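Side-chain contact in FprA (Mycobacterium tuberculosis, PDB 1LQT), which uses FAD to catalyse electron transfer between NADPH and ferredoxin, and may supply electrons to P450 systems: residues D161-L166 / V194-R199. Sequence-based numbering, arbitrary orientation.
Sequences DVARIL and VVIVGR. With ODP (4-oxo-nicotinamide-adenine dinucleotide phosphate), chain I.
Ala163 meets the strand at two points: its CB lies 3.8 Å from Ile196 CD1 and 3.9 Å from Val194 CG1. One turn farther along the helix, Leu166 crosses Val194 at about a right angle, and Val194 CG2 sits 4.0 Å from Leu166 CB and equally close to its CD1. The valine thus divides its branches: CG1, anti to the backbone N (chi1 176°), serves the alanine, and CG2 the leucine. All of these contacts are apolar. Here helical residues 161-166 run antiparallel to strand residues 194-197, their axes 9.4 Å apart, as in the beta-alpha-beta crossover of a Rossmann-type NADP-binding domain. Met267 of the adjoining strand 265-270 touches both Ala163 and Ile196, while Phe128 of helix 125-132 packs on Leu166.

On the helix, Arg164 turns the end of its guanidinium to Asp161, and NH1 and NH2 each donate to Asp161 OD1 at 2.9 Å in a salt bridge. OD1 receives NH1 on its anti lone pair, whereas NH2 arrives from above the carboxylate plane; NE bridges to Asp56. The carboxylate so fixed borders the modified nicotinamide, with Asp161 OD1 3.5 Å from ODP O99, and also touches FAD.

Past the strand, Arg199 grips the 2'-phosphate of ODP. Arg199 NE donates to ODP O1X at 2.9 Å and Arg199 NH2 to ODP O3X at 2.8 Å, both nearly straight, while one guanidinium face lies over adenine atom C5A. The side chain, extended from CG to NE, lies across one face of the adenine.

The chemistry divides the labour: an apolar interface sets helix against strand, while Asp161 borders the nicotinamide end of the ligand and Arg199 binds its 2'-phosphate end, well suited to recognising the group that distinguishes NADP from NAD.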
loop_
_atom_site.group_PDB
_atom_site.type_symbol
_atom_site.label_atom_id
_atom_site.label_comp_id
_atom_site.label_asym_id
_atom_site.label_seq_id
_atom_site.Cartn_x
_atom_site.Cartn_y
_atom_site.Cartn_z
ATOM N N ASP A 161 5.292 3.919 -9.834
ATOM C CA ASP A 161 5.216 2.470 -9.958
ATOM C C ASP A 161 4.265 2.093 -11.100
ATOM O O ASP A 161 4.576 1.244 -11.933
ATOM C CB ASP A 161 4.704 1.823 -8.677
ATOM C CG ASP A 161 5.708 1.735 -7.543
ATOM O OD1 ASP A 161 6.871 2.100 -7.717
ATOM O OD2 ASP A 161 5.325 1.239 -6.459
ATOM N N VAL A 162 3.082 2.709 -11.133
ATOM C CA VAL A 162 2.112 2.383 -12.163
ATOM C C VAL A 162 2.698 2.638 -13.539
ATOM O O VAL A 162 2.604 1.810 -14.443
ATOM C CB VAL A 162 0.835 3.178 -11.955
ATOM C CG1 VAL A 162 -0.108 3.063 -13.114
ATOM C CG2 VAL A 162 0.127 2.756 -10.664
ATOM N N ALA A 163 3.320 3.796 -13.705
ATOM C CA ALA A 163 3.859 4.166 -15.002
ATOM C C ALA A 163 4.990 3.210 -15.410
ATOM O O ALA A 163 5.084 2.808 -16.558
ATOM C CB ALA A 163 4.342 5.579 -14.953
ATOM N N ARG A 164 5.845 2.848 -14.460
ATOM C CA ARG A 164 6.920 1.888 -14.748
ATOM C C ARG A 164 6.381 0.559 -15.207
ATOM O O ARG A 164 6.888 -0.028 -16.154
ATOM C CB ARG A 164 7.807 1.618 -13.552
ATOM C CG ARG A 164 8.737 2.704 -13.160
ATOM C CD ARG A 164 10.007 2.222 -12.360
ATOM N NE ARG A 164 9.611 1.228 -11.376
ATOM C CZ ARG A 164 8.872 1.505 -10.300
ATOM N NH1 ARG A 164 8.639 2.747 -9.930
ATOM N NH2 ARG A 164 8.405 0.483 -9.609
ATOM N N ILE A 165 5.398 0.037 -14.500
ATOM C CA ILE A 165 4.887 -1.265 -14.892
ATOM C C ILE A 165 4.231 -1.220 -16.258
ATOM O O ILE A 165 4.377 -2.147 -17.055
ATOM C CB ILE A 165 3.978 -1.826 -13.787
ATOM C CG1 ILE A 165 4.788 -2.041 -12.479
ATOM C CG2 ILE A 165 3.280 -3.052 -14.259
ATOM C CD1 ILE A 165 6.011 -2.852 -12.585
ATOM N N LEU A 166 3.575 -0.111 -16.585
ATOM C CA LEU A 166 2.945 0.020 -17.895
ATOM C C LEU A 166 3.926 0.120 -19.055
ATOM O O LEU A 166 3.576 -0.228 -20.176
ATOM C CB LEU A 166 2.014 1.240 -17.914
ATOM C CG LEU A 166 0.732 1.116 -17.080
ATOM C CD1 LEU A 166 0.060 2.489 -17.015
ATOM C CD2 LEU A 166 -0.223 0.083 -17.658
ATOM N N VAL A 194 2.593 7.072 -21.345
ATOM C CA VAL A 194 1.900 7.315 -20.094
ATOM C C VAL A 194 2.109 8.777 -19.744
ATOM O O VAL A 194 3.231 9.243 -19.717
ATOM C CB VAL A 194 2.447 6.444 -18.941
ATOM C CG1 VAL A 194 1.769 6.797 -17.635
ATOM C CG2 VAL A 194 2.253 4.968 -19.234
ATOM N N VAL A 195 1.017 9.461 -19.482
ATOM C CA VAL A 195 1.069 10.851 -19.045
ATOM C C VAL A 195 0.732 10.883 -17.559
ATOM O O VAL A 195 -0.331 10.451 -17.143
ATOM C CB VAL A 195 0.096 11.752 -19.807
ATOM C CG1 VAL A 195 0.318 13.184 -19.409
ATOM C CG2 VAL A 195 0.294 11.575 -21.316
ATOM N N ILE A 196 1.682 11.328 -16.747
ATOM C CA ILE A 196 1.541 11.473 -15.289
ATOM C C ILE A 196 1.144 12.911 -15.033
ATOM O O ILE A 196 1.869 13.842 -15.367
ATOM C CB ILE A 196 2.842 11.144 -14.587
ATOM C CG1 ILE A 196 3.259 9.718 -14.888
ATOM C CG2 ILE A 196 2.695 11.367 -13.080
ATOM C CD1 ILE A 196 4.596 9.345 -14.372
ATOM N N VAL A 197 -0.016 13.079 -14.416
ATOM C CA VAL A 197 -0.679 14.377 -14.301
ATOM C C VAL A 197 -0.772 14.780 -12.826
ATOM O O VAL A 197 -1.503 14.155 -12.048
ATOM C CB VAL A 197 -2.087 14.295 -14.920
ATOM C CG1 VAL A 197 -2.764 15.642 -14.901
ATOM C CG2 VAL A 197 -2.021 13.766 -16.341
ATOM N N GLY A 198 -0.029 15.825 -12.464
ATOM C CA GLY A 198 0.020 16.365 -11.119
ATOM C C GLY A 198 -0.758 17.657 -11.031
ATOM O O GLY A 198 -0.566 18.543 -11.844
ATOM N N ARG A 199 -1.571 17.802 -9.986
ATOM C CA ARG A 199 -2.408 18.980 -9.830
ATOM C C ARG A 199 -1.643 20.204 -9.372
ATOM O O ARG A 199 -1.982 21.327 -9.786
ATOM C CB ARG A 199 -3.617 18.697 -8.940
ATOM C CG ARG A 199 -3.308 18.364 -7.486
ATOM C CD ARG A 199 -4.559 18.288 -6.666
ATOM N NE ARG A 199 -4.261 17.833 -5.317
ATOM C CZ ARG A 199 -5.201 17.563 -4.434
ATOM N NH1 ARG A 199 -6.471 17.726 -4.754
ATOM N NH2 ARG A 199 -4.869 17.152 -3.234
HETATM O O1X ODP I . -1.518 18.022 -4.345
HETATM P P2B ODP I . -1.210 16.801 -3.533
HETATM O O2X ODP I . 0.167 16.806 -2.904
HETATM O O3X ODP I . -2.287 16.477 -2.510
HETATM O O2B ODP I . -1.220 15.627 -4.639
HETATM C C2B ODP I . -1.354 14.250 -4.296
HETATM C C3B ODP I . -0.087 13.435 -4.402
HETATM O O3B ODP I . 0.660 13.833 -5.542
HETATM C C1B ODP I . -2.228 13.583 -5.294
HETATM N N9A ODP I . -3.638 13.876 -5.236
HETATM C C8A ODP I . -4.504 13.695 -4.187
HETATM N N7A ODP I . -5.744 14.012 -4.511
HETATM C C5A ODP I . -5.706 14.415 -5.825
HETATM C C4A ODP I . -4.385 14.338 -6.272
HETATM N N3A ODP I . -3.967 14.641 -7.526
HETATM C C2A ODP I . -4.949 15.059 -8.343
HETATM N N1A ODP I . -6.264 15.154 -7.998
HETATM C C6A ODP I . -6.657 14.831 -6.729
HETATM N N6A ODP I . -7.970 14.878 -6.464
HETATM O O4B ODP I . -2.024 12.207 -5.033
HETATM C C4B ODP I . -0.649 12.035 -4.659
HETATM C C5B ODP I . -0.574 11.135 -3.461
HETATM O O5B ODP I . 0.783 10.839 -3.230
HETATM P PA ODP I . 1.204 10.111 -1.873
HETATM O O1A ODP I . 2.662 10.026 -1.852
HETATM O O2A ODP I . 0.525 10.717 -0.710
HETATM O O3 ODP I . 0.520 8.677 -2.038
HETATM P PN ODP I . 0.945 7.337 -2.859
HETATM O O1N ODP I . 1.590 7.682 -4.145
HETATM O O2N ODP I . -0.284 6.517 -2.830
HETATM O O5D ODP I . 2.068 6.705 -1.951
HETATM C C5D ODP I . 1.712 6.246 -0.621
HETATM C C4D ODP I . 2.977 6.141 0.202
HETATM O O4D ODP I . 3.755 5.005 -0.155
HETATM C C1D ODP I . 5.089 5.423 -0.454
HETATM C C2D ODP I . 4.972 6.848 -0.795
HETATM O O2D ODP I . 6.164 7.543 -0.870
HETATM C C3D ODP I . 3.876 7.363 0.061
HETATM O O3D ODP I . 4.426 7.726 1.310
HETATM N N1N ODP I . 5.751 4.521 -1.330
HETATM C C2N ODP I . 7.165 4.510 -1.301
HETATM C C3N ODP I . 7.823 3.984 -2.362
HETATM C C7N ODP I . 9.351 4.067 -2.235
HETATM N N7N ODP I . 10.026 3.585 -3.246
HETATM O O7N ODP I . 9.825 4.596 -1.206
HETATM C C4N ODP I . 7.193 3.479 -3.510
HETATM O O99 ODP I . 7.811 3.047 -4.530
HETATM C C5N ODP I . 5.724 3.526 -3.521
HETATM C C6N ODP I . 5.029 4.073 -2.420
#